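Long-range contacts in Dot/Icm T4SS effector (Legionella pneumophila, PDB 6VVE), which acts as an effector kinase activated by host inositol hexakisphosphate, binding ADP and manganese and probably transferring phosphate from ATP: residues 171-176 with 229-234; 177-182 with 201-206; 122-127 with 166-171. All blocks are in the same frame, centred on the assembly; numbering follows the deposited sequence.

Contact 1 of 3, residues 171-176 with 229-234; sequences ELNDAG and KDQWLY
Asn173 carries the tight side of this contact, facing Gln231 and Trp232. Its OD1 accepts a hydrogen bond from Trp232 N, a first-turn N-H of helix 231-239, at 2.9 Å. The donor lies almost in line with the C=O bond (164°), although the N-H itself is bent. The same OD1 sits in the plane of the indole at its edge, 3.2 Å from Trp232 CD1. Asn173 ND2 is used as well, by Tyr177 O, so both ends of the amide are held. Asn173 CB packs 3.3 Å from Lys229 O. Lys229 starts away from the helix but folds back at chi3 (73°) and chi4 (64°). Its NZ then bonds Asn173 O at 3.0 Å and, weakly, Asp174 O at 3.2 Å. Gly176 N reaches Asn173 O from the opposite face of the carbonyl plane. The solvent side is looser. There Asp174 is exposed, and one water donates both to Asp174 OD1 and to Lys229 O, 2.8 Å each. Asp174 OD2 pairs with Lys170. Gly176 closes helix 159-174 in a Schellman motif, with Lys229 NZ on two carbonyls of the last turn. The end of this helix meets the start of helix 231-239, consistent with the helical C-lobe of a kinase.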
loop_
_atom_site.group_PDB
_atom_site.type_symbol
_atom_site.label_atom_id
_atom_site.label_comp_id
_atom_site.label_asym_id
_atom_site.label_seq_id
_atom_site.Cartn_x
_atom_site.Cartn_y
_atom_site.Cartn_z
ATOM N N GLU A 171 3.223 3.385 9.019
ATOM C CA GLU A 171 2.018 4.156 9.326
ATOM C C GLU A 171 0.780 3.401 8.863
ATOM O O GLU A 171 -0.243 3.373 9.557
ATOM C CB GLU A 171 2.103 5.531 8.658
ATOM C CG GLU A 171 1.344 6.628 9.369
ATOM C CD GLU A 171 1.697 8.012 8.846
ATOM O OE1 GLU A 171 2.640 8.122 8.033
ATOM O OE2 GLU A 171 1.031 8.991 9.251
ATOM N N LEU A 172 0.867 2.759 7.697
ATOM C CA LEU A 172 -0.227 1.920 7.224
ATOM C C LEU A 172 -0.449 0.728 8.151
ATOM O O LEU A 172 -1.576 0.471 8.600
ATOM C CB LEU A 172 0.080 1.447 5.803
ATOM C CG LEU A 172 -1.040 0.743 5.044
ATOM C CD1 LEU A 172 -2.086 1.753 4.588
ATOM C CD2 LEU A 172 -0.474 -0.036 3.858
ATOM N N ASN A 173 0.629 0.003 8.472
ATOM C CA ASN A 173 0.505 -1.171 9.325
ATOM C C ASN A 173 -0.015 -0.793 10.709
ATOM O O ASN A 173 -0.836 -1.515 11.289
ATOM C CB ASN A 173 1.851 -1.891 9.448
ATOM C CG ASN A 173 2.404 -2.361 8.103
ATOM O OD1 ASN A 173 3.611 -2.544 7.949
ATOM N ND2 ASN A 173 1.518 -2.566 7.127
ATOM N N ASP A 174 0.461 0.333 11.263
ATOM C CA ASP A 174 0.013 0.740 12.591
ATOM C C ASP A 174 -1.498 0.902 12.657
ATOM O O ASP A 174 -2.089 0.750 13.736
ATOM C CB ASP A 174 0.694 2.048 13.008
ATOM C CG ASP A 174 2.164 1.859 13.336
ATOM O OD1 ASP A 174 2.608 0.699 13.434
ATOM O OD2 ASP A 174 2.872 2.876 13.499
ATOM N N ALA A 175 -2.135 1.204 11.529
ATOM C CA ALA A 175 -3.572 1.402 11.451
ATOM C C ALA A 175 -4.348 0.126 11.124
ATOM O O ALA A 175 -5.592 0.171 11.022
ATOM C CB ALA A 175 -3.889 2.477 10.396
ATOM N N GLY A 176 -3.666 -1.003 10.982
ATOM C CA GLY A 176 -4.330 -2.261 10.705
ATOM C C GLY A 176 -4.455 -2.642 9.243
ATOM O O GLY A 176 -5.155 -3.614 8.939
ATOM N N LYS A 229 0.996 -6.351 10.652
ATOM C CA LYS A 229 1.333 -5.192 11.468
ATOM C C LYS A 229 2.838 -4.962 11.543
ATOM O O LYS A 229 3.272 -3.822 11.750
ATOM C CB LYS A 229 0.751 -5.351 12.871
ATOM C CG LYS A 229 -0.764 -5.136 12.935
ATOM C CD LYS A 229 -1.247 -4.871 14.354
ATOM C CE LYS A 229 -0.858 -3.476 14.839
ATOM N NZ LYS A 229 -1.514 -2.393 14.051
ATOM N N ASP A 230 3.642 -6.018 11.388
ATOM C CA ASP A 230 5.096 -5.914 11.390
ATOM C C ASP A 230 5.676 -5.979 9.987
ATOM O O ASP A 230 6.893 -6.105 9.829
ATOM C CB ASP A 230 5.711 -7.021 12.258
ATOM C CG ASP A 230 5.330 -6.878 13.735
ATOM O OD1 ASP A 230 4.875 -5.776 14.130
ATOM O OD2 ASP A 230 5.481 -7.866 14.492
ATOM N N GLN A 231 4.826 -5.907 8.965
ATOM C CA GLN A 231 5.279 -5.986 7.581
ATOM C C GLN A 231 6.428 -5.026 7.319
ATOM O O GLN A 231 7.466 -5.414 6.763
ATOM C CB GLN A 231 4.090 -5.678 6.662
ATOM C CG GLN A 231 4.273 -5.990 5.211
ATOM C CD GLN A 231 2.985 -5.790 4.437
ATOM O OE1 GLN A 231 2.481 -4.672 4.326
ATOM N NE2 GLN A 231 2.430 -6.878 3.933
ATOM N N TRP A 232 6.248 -3.762 7.705
ATOM C CA TRP A 232 7.262 -2.740 7.463
ATOM C C TRP A 232 8.630 -3.173 7.979
ATOM O O TRP A 232 9.662 -2.868 7.365
ATOM C CB TRP A 232 6.842 -1.433 8.146
ATOM C CG TRP A 232 6.767 -1.579 9.634
ATOM C CD1 TRP A 232 5.701 -2.029 10.360
ATOM C CD2 TRP A 232 7.800 -1.285 10.577
ATOM N NE1 TRP A 232 6.013 -2.037 11.704
ATOM C CE2 TRP A 232 7.297 -1.583 11.858
ATOM C CE3 TRP A 232 9.108 -0.812 10.463
ATOM C CZ2 TRP A 232 8.051 -1.401 13.015
ATOM C CZ3 TRP A 232 9.858 -0.629 11.622
ATOM C CH2 TRP A 232 9.327 -0.928 12.874
ATOM N N LEU A 233 8.658 -3.880 9.111
ATOM C CA LEU A 233 9.930 -4.288 9.698
ATOM C C LEU A 233 10.611 -5.350 8.851
ATOM O O LEU A 233 11.846 -5.339 8.709
ATOM C CB LEU A 233 9.701 -4.797 11.117
ATOM C CG LEU A 233 10.922 -5.194 11.938
ATOM C CD1 LEU A 233 11.774 -3.983 12.258
ATOM C CD2 LEU A 233 10.486 -5.909 13.224
ATOM N N TYR A 234 9.827 -6.278 8.283
ATOM C CA TYR A 234 10.415 -7.333 7.461
ATOM C C TYR A 234 11.087 -6.749 6.221
ATOM O O TYR A 234 12.195 -7.159 5.848
ATOM C CB TYR A 234 9.349 -8.338 7.029
ATOM C CG TYR A 234 8.480 -8.898 8.133
ATOM C CD1 TYR A 234 8.884 -8.867 9.463
ATOM C CD2 TYR A 234 7.259 -9.493 7.834
ATOM C CE1 TYR A 234 8.084 -9.375 10.464
ATOM C CE2 TYR A 234 6.455 -10.025 8.828
ATOM C CZ TYR A 234 6.864 -9.949 10.140
ATOM O OH TYR A 234 6.049 -10.464 11.116
HETATM O O HOH W 1 1.727 -1.927 13.115
#

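Contact 2 of 3, residues 177-182 with 201-206; sequences YWHPDL and VKTIDL. With ADP (adenosine-5'-diphosphate), chain C.
The HPD sequence His179-Pro180-Asp181 probably corresponds to the HRD motif of a kinase catalytic loop, and Asp205-Leu206-Asp207 probably stands in the place of DFG. His179 joins the two. Its chi1 (-162°) swings the ring toward 201-206, and chi2 (-56°) turns NE2 to Ile204 O, to which it donates at 2.8 Å, close to the ring plane. The other nitrogen, ND1, accepts from Asp181 N at 3.0 Å in a nearly straight bond (167°). Two bonds at the edge thus fix the rotation of the ring. Its faces are covered too. Leu206 CD2 makes a CH-pi contact, 3.5 Å from the centroid of the His179 ring, and Leu182 CB lies over the opposite face. This packing recalls the regulatory-spine pairing of the HRD histidine with the residue after the DFG aspartate. Leu206 CD2 also meets Pro180 CD at 3.7 Å. Asp181 OD2 and Asp205 OD2 are 3.2 Å apart, two acceptors with no bond between them. Asp205 OD2 is 3.4 Å from ADP O1B, and the Asp205 side chain is about 4 Å from a bound manganese ion. Asp181 OD1 bonds Ser190, which would hold the aspartate at the place of the catalytic-loop aspartate of related kinases. Ile204 CD1 packs 3.6 Å from ADP C8. Strand 177-178 pairs with 211-212, strand 201-203 pairs with 194-196, and Thr203 also touches Phe165 of helix 159-174.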
loop_
_atom_site.group_PDB
_atom_site.type_symbol
_atom_site.label_atom_id
_atom_site.label_comp_id
_atom_site.label_asym_id
_atom_site.label_seq_id
_atom_site.Cartn_x
_atom_site.Cartn_y
_atom_site.Cartn_z
ATOM N N TYR A 177 -3.817 -1.907 8.334
ATOM C CA TYR A 177 -3.781 -2.243 6.921
ATOM C C TYR A 177 -2.404 -2.789 6.559
ATOM O O TYR A 177 -1.388 -2.380 7.131
ATOM C CB TYR A 177 -4.076 -1.023 6.050
ATOM C CG TYR A 177 -5.441 -0.383 6.254
ATOM C CD1 TYR A 177 -6.570 -0.919 5.669
ATOM C CD2 TYR A 177 -5.577 0.762 7.019
ATOM C CE1 TYR A 177 -7.817 -0.337 5.843
ATOM C CE2 TYR A 177 -6.815 1.369 7.194
ATOM C CZ TYR A 177 -7.935 0.805 6.607
ATOM O OH TYR A 177 -9.170 1.393 6.778
ATOM N N TRP A 178 -2.358 -3.706 5.593
ATOM C CA TRP A 178 -1.069 -4.179 5.106
ATOM C C TRP A 178 -1.163 -4.602 3.643
ATOM O O TRP A 178 -2.249 -4.877 3.107
ATOM C CB TRP A 178 -0.526 -5.320 5.981
ATOM C CG TRP A 178 -1.345 -6.584 6.040
ATOM C CD1 TRP A 178 -1.186 -7.697 5.262
ATOM C CD2 TRP A 178 -2.397 -6.892 6.962
ATOM N NE1 TRP A 178 -2.091 -8.665 5.626
ATOM C CE2 TRP A 178 -2.849 -8.193 6.664
ATOM C CE3 TRP A 178 -3.015 -6.187 8.006
ATOM C CZ2 TRP A 178 -3.896 -8.799 7.364
ATOM C CZ3 TRP A 178 -4.046 -6.793 8.697
ATOM C CH2 TRP A 178 -4.475 -8.084 8.377
ATOM N N HIS A 179 0.007 -4.648 3.001
ATOM C CA HIS A 179 0.093 -5.022 1.587
ATOM C C HIS A 179 -0.185 -6.511 1.429
ATOM O O HIS A 179 0.367 -7.319 2.187
ATOM C CB HIS A 179 1.487 -4.672 1.066
ATOM C CG HIS A 179 1.585 -4.595 -0.426
ATOM N ND1 HIS A 179 1.220 -5.634 -1.253
ATOM C CD2 HIS A 179 2.022 -3.602 -1.236
ATOM C CE1 HIS A 179 1.420 -5.280 -2.509
ATOM N NE2 HIS A 179 1.901 -4.049 -2.526
ATOM N N PRO A 180 -1.019 -6.917 0.464
ATOM C CA PRO A 180 -1.336 -8.355 0.332
ATOM C C PRO A 180 -0.208 -9.198 -0.254
ATOM O O PRO A 180 -0.250 -10.434 -0.126
ATOM C CB PRO A 180 -2.566 -8.365 -0.596
ATOM C CG PRO A 180 -2.416 -7.088 -1.415
ATOM C CD PRO A 180 -1.783 -6.077 -0.482
ATOM N N ASP A 181 0.790 -8.587 -0.901
ATOM C CA ASP A 181 1.879 -9.339 -1.524
ATOM C C ASP A 181 3.130 -8.453 -1.558
ATOM O O ASP A 181 3.553 -7.942 -2.602
ATOM C CB ASP A 181 1.504 -9.816 -2.929
ATOM C CG ASP A 181 2.611 -10.643 -3.584
ATOM O OD1 ASP A 181 3.504 -11.141 -2.850
ATOM O OD2 ASP A 181 2.597 -10.789 -4.831
ATOM N N LEU A 182 3.749 -8.269 -0.393
ATOM C CA LEU A 182 5.013 -7.543 -0.313
ATOM C C LEU A 182 5.949 -8.274 0.639
ATOM O O LEU A 182 7.106 -8.542 0.299
ATOM C CB LEU A 182 4.792 -6.101 0.138
ATOM C CG LEU A 182 6.044 -5.233 0.233
ATOM C CD1 LEU A 182 6.809 -5.223 -1.088
ATOM C CD2 LEU A 182 5.673 -3.804 0.639
ATOM N N VAL A 201 10.337 5.642 -3.432
ATOM C CA VAL A 201 9.984 4.259 -3.719
ATOM C C VAL A 201 8.481 4.113 -3.523
ATOM O O VAL A 201 7.940 4.564 -2.505
ATOM C CB VAL A 201 10.764 3.286 -2.821
ATOM C CG1 VAL A 201 10.092 1.921 -2.809
ATOM C CG2 VAL A 201 12.193 3.174 -3.292
ATOM N N LYS A 202 7.812 3.502 -4.499
ATOM C CA LYS A 202 6.396 3.201 -4.441
ATOM C C LYS A 202 6.200 1.687 -4.457
ATOM O O LYS A 202 7.117 0.913 -4.760
ATOM C CB LYS A 202 5.650 3.841 -5.617
ATOM C CG LYS A 202 5.903 5.332 -5.796
ATOM C CD LYS A 202 5.255 5.838 -7.084
ATOM C CE LYS A 202 5.505 7.323 -7.296
ATOM N NZ LYS A 202 4.731 8.163 -6.347
ATOM N N THR A 203 4.988 1.260 -4.131
ATOM C CA THR A 203 4.639 -0.151 -4.156
ATOM C C THR A 203 3.390 -0.350 -5.010
ATOM O O THR A 203 2.448 0.452 -4.956
ATOM C CB THR A 203 4.403 -0.712 -2.749
ATOM O OG1 THR A 203 4.220 -2.140 -2.837
ATOM C CG2 THR A 203 3.175 -0.090 -2.094
ATOM N N ILE A 204 3.380 -1.441 -5.778
ATOM C CA ILE A 204 2.303 -1.738 -6.712
ATOM C C ILE A 204 1.657 -3.064 -6.337
ATOM O O ILE A 204 1.895 -3.600 -5.248
ATOM C CB ILE A 204 2.835 -1.768 -8.156
ATOM C CG1 ILE A 204 3.986 -2.769 -8.282
ATOM C CG2 ILE A 204 3.290 -0.381 -8.573
ATOM C CD1 ILE A 204 4.460 -3.003 -9.715
ATOM N N ASP A 205 0.847 -3.612 -7.243
ATOM C CA ASP A 205 0.146 -4.880 -7.018
ATOM C C ASP A 205 -0.875 -4.741 -5.894
ATOM O O ASP A 205 -1.014 -5.631 -5.051
ATOM C CB ASP A 205 1.131 -6.009 -6.721
ATOM C CG ASP A 205 0.513 -7.389 -6.894
ATOM O OD1 ASP A 205 -0.528 -7.507 -7.571
ATOM O OD2 ASP A 205 1.066 -8.363 -6.346
ATOM N N LEU A 206 -1.595 -3.613 -5.884
ATOM C CA LEU A 206 -2.622 -3.337 -4.884
ATOM C C LEU A 206 -4.030 -3.343 -5.473
ATOM O O LEU A 206 -4.930 -2.692 -4.921
ATOM C CB LEU A 206 -2.335 -1.993 -4.210
ATOM C CG LEU A 206 -1.120 -1.905 -3.296
ATOM C CD1 LEU A 206 -0.834 -0.460 -2.912
ATOM C CD2 LEU A 206 -1.317 -2.749 -2.049
HETATM P PB ADP C . 2.683 -9.130 -9.691
HETATM O O1B ADP C . 3.567 -9.095 -8.460
HETATM O O2B ADP C . 3.430 -9.456 -10.958
HETATM O O3B ADP C . 1.382 -9.895 -9.514
HETATM P PA ADP C . 1.469 -7.034 -11.178
HETATM O O1A ADP C . 0.555 -5.939 -10.695
HETATM O O2A ADP C . 0.899 -8.194 -11.948
HETATM O O3A ADP C . 2.220 -7.591 -9.867
HETATM O "O5'" ADP C . 2.598 -6.331 -12.069
HETATM C "C5'" ADP C . 3.411 -7.066 -12.969
HETATM C "C4'" ADP C . 4.389 -6.135 -13.636
HETATM O "O4'" ADP C . 3.718 -5.106 -14.391
HETATM C "C3'" ADP C . 5.321 -5.409 -12.637
HETATM O "O3'" ADP C . 6.493 -6.121 -12.343
HETATM C "C2'" ADP C . 5.614 -4.077 -13.360
HETATM O "O2'" ADP C . 6.796 -4.188 -14.131
HETATM C "C1'" ADP C . 4.394 -3.848 -14.270
HETATM N N9 ADP C . 3.533 -2.839 -13.621
HETATM C C8 ADP C . 2.536 -3.111 -12.752
HETATM N N7 ADP C . 1.946 -1.965 -12.325
HETATM C C5 ADP C . 2.576 -0.945 -12.930
HETATM C C6 ADP C . 2.453 0.525 -12.924
HETATM N N6 ADP C . 1.508 1.119 -12.172
HETATM N N1 ADP C . 3.305 1.244 -13.698
HETATM C C2 ADP C . 4.253 0.648 -14.458
HETATM N N3 ADP C . 4.412 -0.688 -14.505
HETATM C C4 ADP C . 3.621 -1.521 -13.783
#

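Contact 3 of 3, residues 122-127 with 166-171; sequences HGIQEH and VLALKE
Ile124 CA and Ala168 CA are 5.9 Å apart where the 122-127 loop passes helix 159-174, and the gap widens to 7.9 Å between His122 CA and Glu171 CA. No hydrogen bond crosses between these segments. Ala168 is the hub of the apolar part. Its CB meets Ile124 CG2 at 3.7 Å and His127 CD2 at the same distance. The CD1 end of Ile124 reaches the helix backbone instead, 3.6 Å from Ala168 O. Toward the helix end, Glu171 stretches across to the loop with an extended chain. Its OE1 comes within 3.6 Å of Ile124 CG2, while OE2 comes to the edge of the His122 ring, 3.3 Å from CD2. Ring and carboxylate planes stand 70° apart. The carbon edge, not a ring nitrogen, faces the carboxylate. His122 ND1 is occupied by Phe118 O, and His127 ND1 by Val201 O. His122 is thus tied to helix 102-121 and His127 to strand 201-203. Gly123 ends helix 102-121 in a Schellman motif. The loop that follows, packed on helix 159-174, is consistent with the alphaC-beta4 loop, which in kinases anchors the N-lobe to helix alphaE of the C-lobe.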
loop_
_atom_site.group_PDB
_atom_site.type_symbol
_atom_site.label_atom_id
_atom_site.label_comp_id
_atom_site.label_asym_id
_atom_site.label_seq_id
_atom_site.Cartn_x
_atom_site.Cartn_y
_atom_site.Cartn_z
ATOM N N HIS A 122 -2.947 10.816 5.904
ATOM C CA HIS A 122 -1.660 10.583 6.534
ATOM C C HIS A 122 -0.491 11.053 5.681
ATOM O O HIS A 122 0.662 10.851 6.071
ATOM C CB HIS A 122 -1.501 9.097 6.861
ATOM C CG HIS A 122 -2.434 8.614 7.927
ATOM N ND1 HIS A 122 -3.802 8.592 7.764
ATOM C CD2 HIS A 122 -2.196 8.151 9.176
ATOM C CE1 HIS A 122 -4.367 8.128 8.866
ATOM N NE2 HIS A 122 -3.414 7.855 9.739
ATOM N N GLY A 123 -0.754 11.680 4.541
ATOM C CA GLY A 123 0.310 12.199 3.697
ATOM C C GLY A 123 1.254 11.146 3.159
ATOM O O GLY A 123 2.463 11.386 3.089
ATOM N N ILE A 124 0.727 9.983 2.771
ATOM C CA ILE A 124 1.560 8.898 2.265
ATOM C C ILE A 124 0.966 8.300 0.994
ATOM O O ILE A 124 1.381 7.222 0.551
ATOM C CB ILE A 124 1.748 7.806 3.336
ATOM C CG1 ILE A 124 0.389 7.368 3.898
ATOM C CG2 ILE A 124 2.643 8.301 4.455
ATOM C CD1 ILE A 124 0.463 6.157 4.788
ATOM N N GLN A 125 0.000 8.999 0.388
ATOM C CA GLN A 125 -0.621 8.479 -0.827
ATOM C C GLN A 125 0.407 8.244 -1.930
ATOM O O GLN A 125 0.267 7.303 -2.721
ATOM C CB GLN A 125 -1.707 9.443 -1.316
ATOM C CG GLN A 125 -2.425 8.964 -2.577
ATOM C CD GLN A 125 -3.520 9.917 -3.026
ATOM O OE1 GLN A 125 -3.930 10.823 -2.290
ATOM N NE2 GLN A 125 -3.996 9.719 -4.249
ATOM N N GLU A 126 1.442 9.080 -1.994
ATOM C CA GLU A 126 2.402 9.005 -3.088
ATOM C C GLU A 126 3.175 7.689 -3.112
ATOM O O GLU A 126 3.725 7.333 -4.157
ATOM C CB GLU A 126 3.390 10.180 -2.992
ATOM C CG GLU A 126 4.189 10.217 -1.687
ATOM C CD GLU A 126 3.689 11.268 -0.710
ATOM O OE1 GLU A 126 2.455 11.458 -0.602
ATOM O OE2 GLU A 126 4.538 11.912 -0.057
ATOM N N HIS A 127 3.238 6.971 -1.996
ATOM C CA HIS A 127 4.033 5.750 -1.891
ATOM C C HIS A 127 3.274 4.499 -2.307
ATOM O O HIS A 127 3.863 3.413 -2.337
ATOM C CB HIS A 127 4.536 5.574 -0.455
ATOM C CG HIS A 127 5.563 6.589 -0.043
ATOM N ND1 HIS A 127 6.881 6.523 -0.449
ATOM C CD2 HIS A 127 5.470 7.683 0.750
ATOM C CE1 HIS A 127 7.551 7.537 0.067
ATOM N NE2 HIS A 127 6.717 8.259 0.797
ATOM N N VAL A 166 9.432 2.727 3.956
ATOM C CA VAL A 166 9.199 1.822 5.080
ATOM C C VAL A 166 8.399 2.522 6.173
ATOM O O VAL A 166 7.447 1.954 6.727
ATOM C CB VAL A 166 10.533 1.278 5.619
ATOM C CG1 VAL A 166 10.354 0.698 7.002
ATOM C CG2 VAL A 166 11.086 0.229 4.662
ATOM N N LEU A 167 8.783 3.759 6.513
ATOM C CA LEU A 167 8.053 4.500 7.541
ATOM C C LEU A 167 6.623 4.786 7.091
ATOM O O LEU A 167 5.690 4.788 7.902
ATOM C CB LEU A 167 8.782 5.798 7.868
ATOM C CG LEU A 167 10.148 5.642 8.540
ATOM C CD1 LEU A 167 10.817 6.989 8.700
ATOM C CD2 LEU A 167 10.022 4.930 9.873
ATOM N N ALA A 168 6.428 5.037 5.796
ATOM C CA ALA A 168 5.066 5.194 5.288
ATOM C C ALA A 168 4.283 3.891 5.415
ATOM O O ALA A 168 3.098 3.894 5.781
ATOM C CB ALA A 168 5.096 5.664 3.834
ATOM N N LEU A 169 4.928 2.761 5.102
ATOM C CA LEU A 169 4.253 1.473 5.240
ATOM C C LEU A 169 3.952 1.168 6.704
ATOM O O LEU A 169 2.908 0.573 7.020
ATOM C CB LEU A 169 5.103 0.371 4.629
ATOM C CG LEU A 169 4.561 -1.055 4.709
ATOM C CD1 LEU A 169 3.196 -1.140 4.047
ATOM C CD2 LEU A 169 5.546 -2.034 4.059
ATOM N N LYS A 170 4.850 1.571 7.610
ATOM C CA LYS A 170 4.600 1.371 9.033
ATOM C C LYS A 170 3.372 2.145 9.490
ATOM O O LYS A 170 2.559 1.633 10.272
ATOM C CB LYS A 170 5.815 1.799 9.845
ATOM C CG LYS A 170 5.663 1.585 11.348
ATOM C CD LYS A 170 6.876 2.122 12.106
ATOM C CE LYS A 170 6.733 1.893 13.606
ATOM N NZ LYS A 170 5.490 2.488 14.153
ATOM N N GLU A 171 3.223 3.385 9.019
ATOM C CA GLU A 171 2.018 4.156 9.326
ATOM C C GLU A 171 0.780 3.401 8.863
ATOM O O GLU A 171 -0.243 3.373 9.557
ATOM C CB GLU A 171 2.103 5.531 8.658
ATOM C CG GLU A 171 1.344 6.628 9.369
ATOM C CD GLU A 171 1.697 8.012 8.846
ATOM O OE1 GLU A 171 2.640 8.122 8.033
ATOM O OE2 GLU A 171 1.031 8.991 9.251
#

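How the contacts relate
Helix 159-174 serves contacts 1 and 3, which share Glu171, and contact 2 begins just after its end. Contacts 2 and 3 are buried. Contact 1 is only partly so, with a water and charged side chains at its outer edge. The chemistry follows the place. Contact 3 is mainly apolar packing around Ala168, with one carboxylate at an imidazole edge. Contact 1 relies on backbone carbonyls and an amide. Contact 2 combines a fixed imidazole with acidic groups beside the nucleotide. The contacts also touch. Gln231 NE2 probably bonds His179 O, linking 1 to 2. Thr203 N probably bonds His127 O, linking 2 to 3, and Trp232 packs on Lys170, linking 1 to 3.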